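Local coordinates for protein 6-phosphogluconolactonase (Thermotoga maritima, PDB 1VL1) that catalyses the hydrolysis of 6-phosphogluconolactone to 6-phosphogluconate, the second step in the oxidative stage of the pentose phosphate pathway, at residues A[51-62]-A[92-103]; A[77-85]-A[174-182]. One frame throughout, in Å; residues are numbered along the deposited sequence.

Interaction 1. Residues A[51-62]-A[92-103]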
loop_
_atom_site.group_PDB
_atom_site.type_symbol
_atom_site.label_atom_id
_atom_site.label_comp_id
_atom_site.label_asym_id
_atom_site.label_seq_id
_atom_site.Cartn_x
_atom_site.Cartn_y
_atom_site.Cartn_z
ATOM N N LEU A 51 1.269 2.639 1.885
ATOM C CA LEU A 51 -0.072 2.876 1.316
ATOM C C LEU A 51 -0.118 2.579 -0.182
ATOM O O LEU A 51 0.684 3.123 -0.941
ATOM C CB LEU A 51 -0.448 4.332 1.478
ATOM C CG LEU A 51 -0.431 4.919 2.861
ATOM C CD1 LEU A 51 -0.763 6.440 2.822
ATOM C CD2 LEU A 51 -1.335 4.156 3.816
ATOM N N ALA A 52 -1.101 1.770 -0.602
ATOM C CA ALA A 52 -1.457 1.616 -1.995
ATOM C C ALA A 52 -2.381 2.757 -2.392
ATOM O O ALA A 52 -3.143 3.304 -1.569
ATOM C CB ALA A 52 -2.140 0.323 -2.232
ATOM N N GLY A 53 -2.397 3.091 -3.674
ATOM C CA GLY A 53 -3.457 3.931 -4.206
ATOM C C GLY A 53 -4.655 3.074 -4.630
ATOM O O GLY A 53 -4.849 1.948 -4.146
ATOM N N GLY A 54 -5.478 3.618 -5.498
ATOM C CA GLY A 54 -6.584 2.899 -6.096
ATOM C C GLY A 54 -7.921 3.157 -5.465
ATOM O O GLY A 54 -8.040 3.783 -4.423
ATOM N N ARG A 55 -8.939 2.615 -6.099
ATOM C CA ARG A 55 -10.301 3.026 -5.798
ATOM C C ARG A 55 -10.782 2.584 -4.454
ATOM O O ARG A 55 -11.659 3.226 -3.900
ATOM C CB ARG A 55 -11.238 2.550 -6.895
ATOM C CG ARG A 55 -10.851 3.252 -8.208
ATOM C CD ARG A 55 -11.789 3.059 -9.380
ATOM N NE ARG A 55 -11.610 1.760 -10.052
ATOM C CZ ARG A 55 -12.549 1.214 -10.822
ATOM N NH1 ARG A 55 -13.705 1.840 -11.009
ATOM N NH2 ARG A 55 -12.348 0.048 -11.396
ATOM N N THR A 56 -10.250 1.482 -3.921
ATOM C CA THR A 56 -10.708 1.058 -2.609
ATOM C C THR A 56 -10.028 1.720 -1.405
ATOM O O THR A 56 -10.730 2.114 -0.490
ATOM C CB THR A 56 -10.729 -0.469 -2.474
ATOM O OG1 THR A 56 -11.519 -0.999 -3.537
ATOM C CG2 THR A 56 -11.448 -0.858 -1.250
ATOM N N PRO A 57 -8.704 1.799 -1.350
ATOM C CA PRO A 57 -8.041 2.500 -0.254
ATOM C C PRO A 57 -8.357 3.999 -0.117
ATOM O O PRO A 57 -8.390 4.518 0.992
ATOM C CB PRO A 57 -6.563 2.234 -0.548
ATOM C CG PRO A 57 -6.547 0.967 -1.365
ATOM C CD PRO A 57 -7.729 1.104 -2.218
ATOM N N LEU A 58 -8.542 4.692 -1.225
ATOM C CA LEU A 58 -8.642 6.154 -1.143
ATOM C C LEU A 58 -9.764 6.645 -0.225
ATOM O O LEU A 58 -9.504 7.530 0.620
ATOM C CB LEU A 58 -8.737 6.805 -2.537
ATOM C CG LEU A 58 -7.470 6.674 -3.375
ATOM C CD1 LEU A 58 -7.720 7.051 -4.790
ATOM C CD2 LEU A 58 -6.373 7.518 -2.738
ATOM N N PRO A 59 -10.988 6.110 -0.320
ATOM C CA PRO A 59 -12.039 6.519 0.598
ATOM C C PRO A 59 -11.708 6.210 2.042
ATOM O O PRO A 59 -12.136 6.931 2.933
ATOM C CB PRO A 59 -13.286 5.718 0.132
ATOM C CG PRO A 59 -12.973 5.326 -1.202
ATOM C CD PRO A 59 -11.525 5.213 -1.347
ATOM N N VAL A 60 -11.004 5.112 2.280
ATOM C CA VAL A 60 -10.531 4.814 3.629
ATOM C C VAL A 60 -9.555 5.860 4.146
ATOM O O VAL A 60 -9.694 6.371 5.244
ATOM C CB VAL A 60 -9.965 3.399 3.715
ATOM C CG1 VAL A 60 -9.258 3.184 5.015
ATOM C CG2 VAL A 60 -11.122 2.350 3.479
ATOM N N TYR A 61 -8.607 6.256 3.320
ATOM C CA TYR A 61 -7.642 7.313 3.711
ATOM C C TYR A 61 -8.342 8.618 4.001
ATOM O O TYR A 61 -7.932 9.386 4.915
ATOM C CB TYR A 61 -6.634 7.557 2.588
ATOM C CG TYR A 61 -5.820 6.342 2.175
ATOM C CD1 TYR A 61 -5.691 5.229 3.012
ATOM C CD2 TYR A 61 -5.188 6.304 0.948
ATOM C CE1 TYR A 61 -4.958 4.150 2.665
ATOM C CE2 TYR A 61 -4.466 5.215 0.564
ATOM C CZ TYR A 61 -4.330 4.138 1.443
ATOM O OH TYR A 61 -3.612 3.059 1.070
ATOM N N GLU A 62 -9.371 8.901 3.219
ATOM C CA GLU A 62 -10.110 10.167 3.341
ATOM C C GLU A 62 -10.696 10.305 4.761
ATOM O O GLU A 62 -10.656 11.375 5.343
ATOM C CB GLU A 62 -11.201 10.260 2.287
ATOM C CG GLU A 62 -11.831 11.628 2.201
ATOM C CD GLU A 62 -12.852 11.722 1.100
ATOM O OE1 GLU A 62 -13.178 10.662 0.483
ATOM O OE2 GLU A 62 -13.338 12.860 0.882
ATOM N N ASN A 92 -0.485 8.038 -8.092
ATOM C CA ASN A 92 -0.858 7.658 -6.753
ATOM C C ASN A 92 -0.556 8.777 -5.772
ATOM O O ASN A 92 -1.353 9.025 -4.853
ATOM C CB ASN A 92 -0.155 6.393 -6.314
ATOM C CG ASN A 92 -0.686 5.168 -6.991
ATOM O OD1 ASN A 92 -1.837 5.126 -7.357
ATOM N ND2 ASN A 92 0.129 4.104 -7.020
ATOM N N PHE A 93 0.576 9.435 -5.938
ATOM C CA PHE A 93 0.892 10.578 -5.071
ATOM C C PHE A 93 -0.225 11.626 -5.076
ATOM O O PHE A 93 -0.662 12.087 -4.011
ATOM C CB PHE A 93 2.218 11.242 -5.434
ATOM C CG PHE A 93 2.435 12.485 -4.646
ATOM C CD1 PHE A 93 2.831 12.404 -3.303
ATOM C CD2 PHE A 93 2.114 13.702 -5.156
ATOM C CE1 PHE A 93 2.941 13.557 -2.538
ATOM C CE2 PHE A 93 2.228 14.846 -4.378
ATOM C CZ PHE A 93 2.658 14.740 -3.064
ATOM N N ARG A 94 -0.636 12.040 -6.270
ATOM C CA ARG A 94 -1.655 13.084 -6.371
ATOM C C ARG A 94 -2.909 12.652 -5.617
ATOM O O ARG A 94 -3.513 13.415 -4.883
ATOM C CB ARG A 94 -1.990 13.378 -7.808
ATOM C CG ARG A 94 -3.148 14.299 -7.930
ATOM C CD ARG A 94 -3.303 14.991 -9.161
ATOM N NE ARG A 94 -4.687 15.500 -9.178
ATOM C CZ ARG A 94 -5.318 15.900 -10.243
ATOM N NH1 ARG A 94 -4.707 15.876 -11.415
ATOM N NH2 ARG A 94 -6.580 16.324 -10.133
ATOM N N ASN A 95 -3.310 11.418 -5.858
ATOM C CA ASN A 95 -4.596 10.941 -5.300
ATOM C C ASN A 95 -4.544 10.778 -3.805
ATOM O O ASN A 95 -5.473 11.189 -3.123
ATOM C CB ASN A 95 -5.071 9.660 -6.003
ATOM C CG ASN A 95 -5.682 9.937 -7.337
ATOM O OD1 ASN A 95 -6.833 10.320 -7.403
ATOM N ND2 ASN A 95 -4.931 9.769 -8.413
ATOM N N ILE A 96 -3.454 10.216 -3.284
ATOM C CA ILE A 96 -3.289 10.114 -1.833
ATOM C C ILE A 96 -3.000 11.480 -1.187
ATOM O O ILE A 96 -3.473 11.756 -0.080
ATOM C CB ILE A 96 -2.189 9.118 -1.450
ATOM C CG1 ILE A 96 -2.540 7.731 -2.038
ATOM C CG2 ILE A 96 -2.067 9.065 0.051
ATOM C CD1 ILE A 96 -1.410 6.740 -2.022
ATOM N N ASN A 97 -2.315 12.362 -1.898
ATOM C CA ASN A 97 -2.165 13.752 -1.416
ATOM C C ASN A 97 -3.511 14.451 -1.252
ATOM O O ASN A 97 -3.755 15.101 -0.232
ATOM C CB ASN A 97 -1.268 14.575 -2.338
ATOM C CG ASN A 97 -0.901 15.938 -1.749
ATOM O OD1 ASN A 97 -0.501 16.025 -0.597
ATOM N ND2 ASN A 97 -1.106 17.015 -2.525
ATOM N N GLU A 98 -4.410 14.236 -2.206
ATOM C CA GLU A 98 -5.735 14.864 -2.180
ATOM C C GLU A 98 -6.578 14.436 -0.963
ATOM O O GLU A 98 -7.279 15.252 -0.379
ATOM C CB GLU A 98 -6.462 14.581 -3.495
ATOM C CG GLU A 98 -6.138 15.635 -4.552
ATOM C CD GLU A 98 -6.590 15.318 -5.964
ATOM O OE1 GLU A 98 -7.227 14.259 -6.207
ATOM O OE2 GLU A 98 -6.244 16.159 -6.820
ATOM N N VAL A 99 -6.557 13.140 -0.648
ATOM C CA VAL A 99 -7.404 12.586 0.427
ATOM C C VAL A 99 -6.740 12.579 1.796
ATOM O O VAL A 99 -7.439 12.617 2.828
ATOM C CB VAL A 99 -7.931 11.173 0.076
ATOM C CG1 VAL A 99 -8.844 11.259 -1.166
ATOM C CG2 VAL A 99 -6.847 10.170 -0.049
ATOM N N LEU A 100 -5.411 12.567 1.836
ATOM C CA LEU A 100 -4.714 12.391 3.102
ATOM C C LEU A 100 -3.601 13.375 3.342
ATOM O O LEU A 100 -3.648 14.093 4.303
ATOM C CB LEU A 100 -4.163 10.977 3.176
ATOM C CG LEU A 100 -3.318 10.576 4.376
ATOM C CD1 LEU A 100 -4.156 10.655 5.649
ATOM C CD2 LEU A 100 -2.765 9.132 4.234
ATOM N N PHE A 101 -2.583 13.390 2.484
ATOM C CA PHE A 101 -1.367 14.160 2.811
ATOM C C PHE A 101 -1.604 15.649 2.905
ATOM O O PHE A 101 -0.873 16.345 3.595
ATOM C CB PHE A 101 -0.207 13.889 1.841
ATOM C CG PHE A 101 0.196 12.454 1.676
ATOM C CD1 PHE A 101 0.184 11.523 2.719
ATOM C CD2 PHE A 101 0.662 12.024 0.412
ATOM C CE1 PHE A 101 0.577 10.215 2.469
ATOM C CE2 PHE A 101 1.093 10.763 0.220
ATOM C CZ PHE A 101 1.036 9.860 1.240
ATOM N N SER A 102 -2.579 16.149 2.160
ATOM C CA SER A 102 -2.900 17.587 2.135
ATOM C C SER A 102 -4.047 17.893 3.101
ATOM O O SER A 102 -4.424 19.078 3.276
ATOM C CB SER A 102 -3.287 17.988 0.710
ATOM O OG SER A 102 -4.672 17.648 0.378
ATOM N N ARG A 103 -4.669 16.842 3.693
ATOM C CA ARG A 103 -5.804 17.024 4.586
ATOM C C ARG A 103 -5.466 16.852 6.058
ATOM O O ARG A 103 -5.895 17.661 6.903
ATOM C CB ARG A 103 -6.962 16.170 4.151
ATOM C CG ARG A 103 -7.637 16.696 2.894
ATOM C CD ARG A 103 -8.768 15.808 2.373
ATOM N NE ARG A 103 -9.983 15.911 3.192
ATOM C CZ ARG A 103 -10.432 14.985 4.040
ATOM N NH1 ARG A 103 -9.769 13.870 4.254
ATOM N NH2 ARG A 103 -11.553 15.206 4.728
HETATM O O HOH W 1 -4.426 6.106 -7.076
#

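Interaction 2. Residues A[77-85]-A[174-182]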
loop_
_atom_site.group_PDB
_atom_site.type_symbol
_atom_site.label_atom_id
_atom_site.label_comp_id
_atom_site.label_asym_id
_atom_site.label_seq_id
_atom_site.Cartn_x
_atom_site.Cartn_y
_atom_site.Cartn_z
ATOM N N PHE A 77 4.639 5.776 3.200
ATOM C CA PHE A 77 5.354 5.396 2.001
ATOM C C PHE A 77 4.388 4.894 0.972
ATOM O O PHE A 77 3.507 4.103 1.302
ATOM C CB PHE A 77 6.344 4.260 2.320
ATOM C CG PHE A 77 7.288 4.584 3.434
ATOM C CD1 PHE A 77 6.889 4.463 4.760
ATOM C CD2 PHE A 77 8.556 4.979 3.169
ATOM C CE1 PHE A 77 7.723 4.813 5.777
ATOM C CE2 PHE A 77 9.425 5.332 4.210
ATOM C CZ PHE A 77 9.013 5.221 5.497
ATOM N N LEU A 78 4.481 5.310 -0.285
ATOM C CA LEU A 78 3.682 4.648 -1.326
ATOM C C LEU A 78 4.148 3.232 -1.620
ATOM O O LEU A 78 5.355 2.993 -1.676
ATOM C CB LEU A 78 3.788 5.438 -2.610
ATOM C CG LEU A 78 2.743 6.530 -2.724
ATOM C CD1 LEU A 78 2.551 7.425 -1.533
ATOM C CD2 LEU A 78 3.076 7.300 -3.940
ATOM N N SER A 79 3.232 2.317 -1.926
ATOM C CA SER A 79 3.598 0.954 -2.279
ATOM C C SER A 79 4.140 0.928 -3.725
ATOM O O SER A 79 4.871 0.023 -4.083
ATOM C CB SER A 79 2.392 0.018 -2.221
ATOM O OG SER A 79 1.320 0.499 -3.005
ATOM N N ASP A 80 3.704 1.860 -4.540
ATOM C CA ASP A 80 4.059 1.904 -5.927
ATOM C C ASP A 80 3.618 3.232 -6.538
ATOM O O ASP A 80 2.789 3.961 -6.010
ATOM C CB ASP A 80 3.434 0.745 -6.709
ATOM C CG ASP A 80 1.940 0.841 -6.769
ATOM O OD1 ASP A 80 1.245 0.619 -5.746
ATOM O OD2 ASP A 80 1.406 1.193 -7.817
ATOM N N GLU A 81 4.125 3.489 -7.713
ATOM C CA GLU A 81 3.742 4.710 -8.420
ATOM C C GLU A 81 3.752 4.456 -9.925
ATOM O O GLU A 81 4.583 3.744 -10.460
ATOM C CB GLU A 81 4.640 5.888 -8.087
ATOM C CG GLU A 81 4.255 7.195 -8.736
ATOM C CD GLU A 81 2.878 7.640 -8.337
ATOM O OE1 GLU A 81 1.908 7.198 -8.987
ATOM O OE2 GLU A 81 2.796 8.460 -7.420
ATOM N N ARG A 82 2.782 5.066 -10.587
ATOM C CA ARG A 82 2.738 5.114 -12.037
ATOM C C ARG A 82 3.769 6.128 -12.508
ATOM O O ARG A 82 3.863 7.243 -11.986
ATOM C CB ARG A 82 1.326 5.491 -12.506
ATOM C CG ARG A 82 0.320 4.368 -12.317
ATOM C CD ARG A 82 -0.328 4.332 -10.948
ATOM N NE ARG A 82 -1.462 3.411 -10.994
ATOM C CZ ARG A 82 -2.674 3.707 -11.411
ATOM N NH1 ARG A 82 -2.976 4.909 -11.800
ATOM N NH2 ARG A 82 -3.608 2.779 -11.447
ATOM N N TYR A 83 4.512 5.778 -13.569
ATOM C CA TYR A 83 5.616 6.617 -14.058
ATOM C C TYR A 83 5.019 7.665 -14.995
ATOM O O TYR A 83 5.153 7.643 -16.220
ATOM C CB TYR A 83 6.759 5.811 -14.730
ATOM C CG TYR A 83 7.996 6.665 -14.983
ATOM C CD1 TYR A 83 8.770 7.134 -13.945
ATOM C CD2 TYR A 83 8.396 6.992 -16.281
ATOM C CE1 TYR A 83 9.881 7.917 -14.174
ATOM C CE2 TYR A 83 9.498 7.796 -16.531
ATOM C CZ TYR A 83 10.265 8.233 -15.504
ATOM O OH TYR A 83 11.349 9.032 -15.793
ATOM N N VAL A 84 4.386 8.618 -14.338
ATOM C CA VAL A 84 3.750 9.763 -14.936
ATOM C C VAL A 84 3.978 10.951 -14.013
ATOM O O VAL A 84 4.374 10.806 -12.846
ATOM C CB VAL A 84 2.201 9.508 -15.083
ATOM C CG1 VAL A 84 1.948 8.272 -15.874
ATOM C CG2 VAL A 84 1.510 9.406 -13.722
ATOM N N PRO A 85 3.742 12.152 -14.521
ATOM C CA PRO A 85 3.935 13.334 -13.670
ATOM C C PRO A 85 3.127 13.269 -12.373
ATOM O O PRO A 85 2.009 12.736 -12.333
ATOM C CB PRO A 85 3.536 14.486 -14.569
ATOM C CG PRO A 85 3.729 13.946 -16.004
ATOM C CD PRO A 85 3.393 12.494 -15.914
ATOM N N ASP A 174 -3.383 -0.981 -16.109
ATOM C CA ASP A 174 -4.208 0.049 -16.716
ATOM C C ASP A 174 -4.258 1.242 -15.732
ATOM O O ASP A 174 -4.608 1.063 -14.561
ATOM C CB ASP A 174 -5.575 -0.568 -16.985
ATOM C CG ASP A 174 -6.418 0.271 -17.887
ATOM O OD1 ASP A 174 -6.319 0.164 -19.141
ATOM O OD2 ASP A 174 -7.204 1.083 -17.398
ATOM N N PRO A 175 -3.804 2.434 -16.129
ATOM C CA PRO A 175 -3.264 2.726 -17.441
ATOM C C PRO A 175 -1.972 1.926 -17.727
ATOM O O PRO A 175 -1.228 1.606 -16.787
ATOM C CB PRO A 175 -2.972 4.237 -17.360
ATOM C CG PRO A 175 -2.733 4.484 -15.935
ATOM C CD PRO A 175 -3.690 3.586 -15.208
ATOM N N LYS A 176 -1.708 1.629 -19.006
ATOM C CA LYS A 176 -0.552 0.823 -19.333
ATOM C C LYS A 176 0.682 1.708 -19.483
ATOM O O LYS A 176 1.054 2.168 -20.602
ATOM C CB LYS A 176 -0.778 -0.007 -20.580
ATOM C CG LYS A 176 0.354 -0.978 -20.850
ATOM C CD LYS A 176 0.141 -1.689 -22.210
ATOM N N VAL A 177 1.322 1.894 -18.341
ATOM C CA VAL A 177 2.475 2.776 -18.173
ATOM C C VAL A 177 3.504 2.058 -17.331
ATOM O O VAL A 177 3.154 1.149 -16.565
ATOM C CB VAL A 177 2.080 4.124 -17.467
ATOM C CG1 VAL A 177 1.181 4.966 -18.404
ATOM C CG2 VAL A 177 1.454 3.927 -16.084
ATOM N N PRO A 178 4.775 2.410 -17.471
ATOM C CA PRO A 178 5.781 1.843 -16.607
ATOM C C PRO A 178 5.474 2.212 -15.168
ATOM O O PRO A 178 4.821 3.220 -14.908
ATOM C CB PRO A 178 7.067 2.500 -17.077
ATOM C CG PRO A 178 6.808 2.922 -18.400
ATOM C CD PRO A 178 5.347 3.351 -18.444
ATOM N N ARG A 179 5.874 1.343 -14.264
ATOM C CA ARG A 179 5.596 1.513 -12.838
ATOM C C ARG A 179 6.880 1.345 -12.013
ATOM O O ARG A 179 7.805 0.582 -12.398
ATOM C CB ARG A 179 4.582 0.496 -12.271
ATOM C CG ARG A 179 3.398 0.075 -13.108
ATOM C CD ARG A 179 2.503 1.169 -13.330
ATOM N NE ARG A 179 1.199 0.825 -13.966
ATOM C CZ ARG A 179 0.080 0.557 -13.309
ATOM N NH1 ARG A 179 0.069 0.372 -11.981
ATOM N NH2 ARG A 179 -1.046 0.443 -13.986
ATOM N N VAL A 180 6.911 2.024 -10.869
ATOM C CA VAL A 180 7.919 1.841 -9.840
ATOM C C VAL A 180 7.192 1.160 -8.683
ATOM O O VAL A 180 6.102 1.584 -8.319
ATOM C CB VAL A 180 8.505 3.181 -9.420
ATOM C CG1 VAL A 180 9.363 3.016 -8.148
ATOM C CG2 VAL A 180 9.232 3.789 -10.585
ATOM N N THR A 181 7.746 0.069 -8.169
ATOM C CA THR A 181 7.046 -0.652 -7.131
ATOM C C THR A 181 7.948 -1.205 -6.071
ATOM O O THR A 181 9.075 -1.611 -6.336
ATOM C CB THR A 181 6.199 -1.815 -7.777
ATOM O OG1 THR A 181 5.330 -2.426 -6.785
ATOM C CG2 THR A 181 7.083 -2.875 -8.318
ATOM N N LEU A 182 7.441 -1.240 -4.824
ATOM C CA LEU A 182 8.059 -2.089 -3.853
ATOM C C LEU A 182 7.915 -3.507 -4.313
ATOM O O LEU A 182 6.967 -3.844 -5.033
ATOM C CB LEU A 182 7.353 -1.986 -2.507
ATOM C CG LEU A 182 7.482 -0.664 -1.780
ATOM C CD1 LEU A 182 6.882 -0.730 -0.328
ATOM C CD2 LEU A 182 8.796 -0.145 -1.708
HETATM O O HOH W 2 -2.893 -0.143 -11.497
#

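Interaction 1. Residues A[51-62]-A[92-103]
With CG1 anti to the carbonyl carbon (chi1 -58°) and CD1 extended beyond it, Ile-96 reaches in between Leu-58 and the loop at Ala-52 and Gly-53, while the first torsion of Val-99 (-63°) sets CG2 between its own N and C, facing Leu-58 and Tyr-61. Leu-58 CD2 lies 3.9 Å from Ile-96 CG1 and 3.8 Å from Val-99 CG2. The Tyr-61 ring offers its edge to Val-99 CG2, and its hydroxyl donates to Ala-52 O (2.7 Å) on a lone pair in the carbonyl plane, which fixes the ring against the loop that leaves strand 47-51. Both helices follow parallel strands of the Rossmann-like sheet and pack on the same side of it; the axes of residues 57-62 and 92-101 lie 28° apart and 8.2 Å at closest approach. Leu-51, at the end of strand 47-51, sends CD1 to 3.6 Å from Leu-100 CD2. At the far end, Arg-103 NH1 bridges the helices, donating to Glu-62 O (2.9 Å, in the carbonyl plane) and to Val-99 O (3.0 Å); NH2 forms a salt bridge with Glu-66. Near Gly-53, a water accepts from Gly-54 N and donates to Asn-92 OD1; Asn-92 ND2 in turn bonds Asp-80 O.

Interaction 2. Residues A[77-85]-A[174-182]
Residues 80-82 and 179-182 run antiparallel, their axes 176° apart, with Glu-81 and Val-180 as a hydrogen-bonded pair between the non-hydrogen-bonded pairs Asp-80 with Thr-181 and Arg-82 with Arg-179. Glu-81 N donates to Val-180 O (2.8 Å) and Val-180 N returns a bond to Glu-81 O; Leu-182 N to Ser-79 O and Tyr-83 N to Pro-178 O continue the ladder at its two ends. On the face carrying the arginines, Arg-82 and Arg-179 lie side by side and point the same way; a bend at chi2 of Arg-82 (87°) carries its chain along that of Arg-179. Arg-82 CG sits over one face of the Arg-179 guanidinium, and Arg-82 NE comes within 3.5 Å of Arg-179 NH1, the two guanidinium planes turned 67° apart. A water accepts from Arg-82 NH2 and Arg-179 NH1, both at 3.0 Å, and so links the like charges. Strand 179-182 thus adds an antiparallel neighbour to strand 74-82, which otherwise pairs in parallel within the Rossmann-like sheet of this isomerase and lactonase family. A citrate, probably from the crystallisation liquor, lies close to Arg-82, consistent with an anion-binding pocket here. Pro-175, preceded by a cis peptide, lays CD over one face of the Arg-82 guanidinium, 3.7 Å from NH1, which donates to Gln-90 O. Arg-179 NH2 is held by Pro-175 O (3.0 Å), while NH1 bonds Ser-153 OG. The same hydroxyl bonds Asp-80 OD2, which lies at the edge of the Arg-179 guanidinium but beyond salt-bridge range of NH1. Further along strand 179-182, Thr-181 OG1 lies 3.7 Å from Asp-80 CB and donates to Leu-182 O. Past the arginines, Tyr-83 CB rests 4.1 Å from Pro-178 CB, and Val-177 CG2 packs against Arg-82 CB.

From the N terminus, residues 51-62 come first, leading from the end of strand 47-51 into helix 57-64. Strand 74-82 follows and supplies residues 77-85, and helix 92-101 then returns to the first segment, so interaction 1 closes a loop of 29 intervening residues. Interaction 2 waits for residues 174-182 and closes a longer one of 88. Their segments alternate along the chain, so the two loops cross. Strand 74-82 joins them directly: Leu-51 N bonds Phe-77 O on the strand, and Glu-81 OE1 receives Asn-92 N from the helix start. Interaction 1 ties two helices together on one side of the sheet, and interaction 2 joins the antiparallel strand 179-182 to the end of strand 74-82.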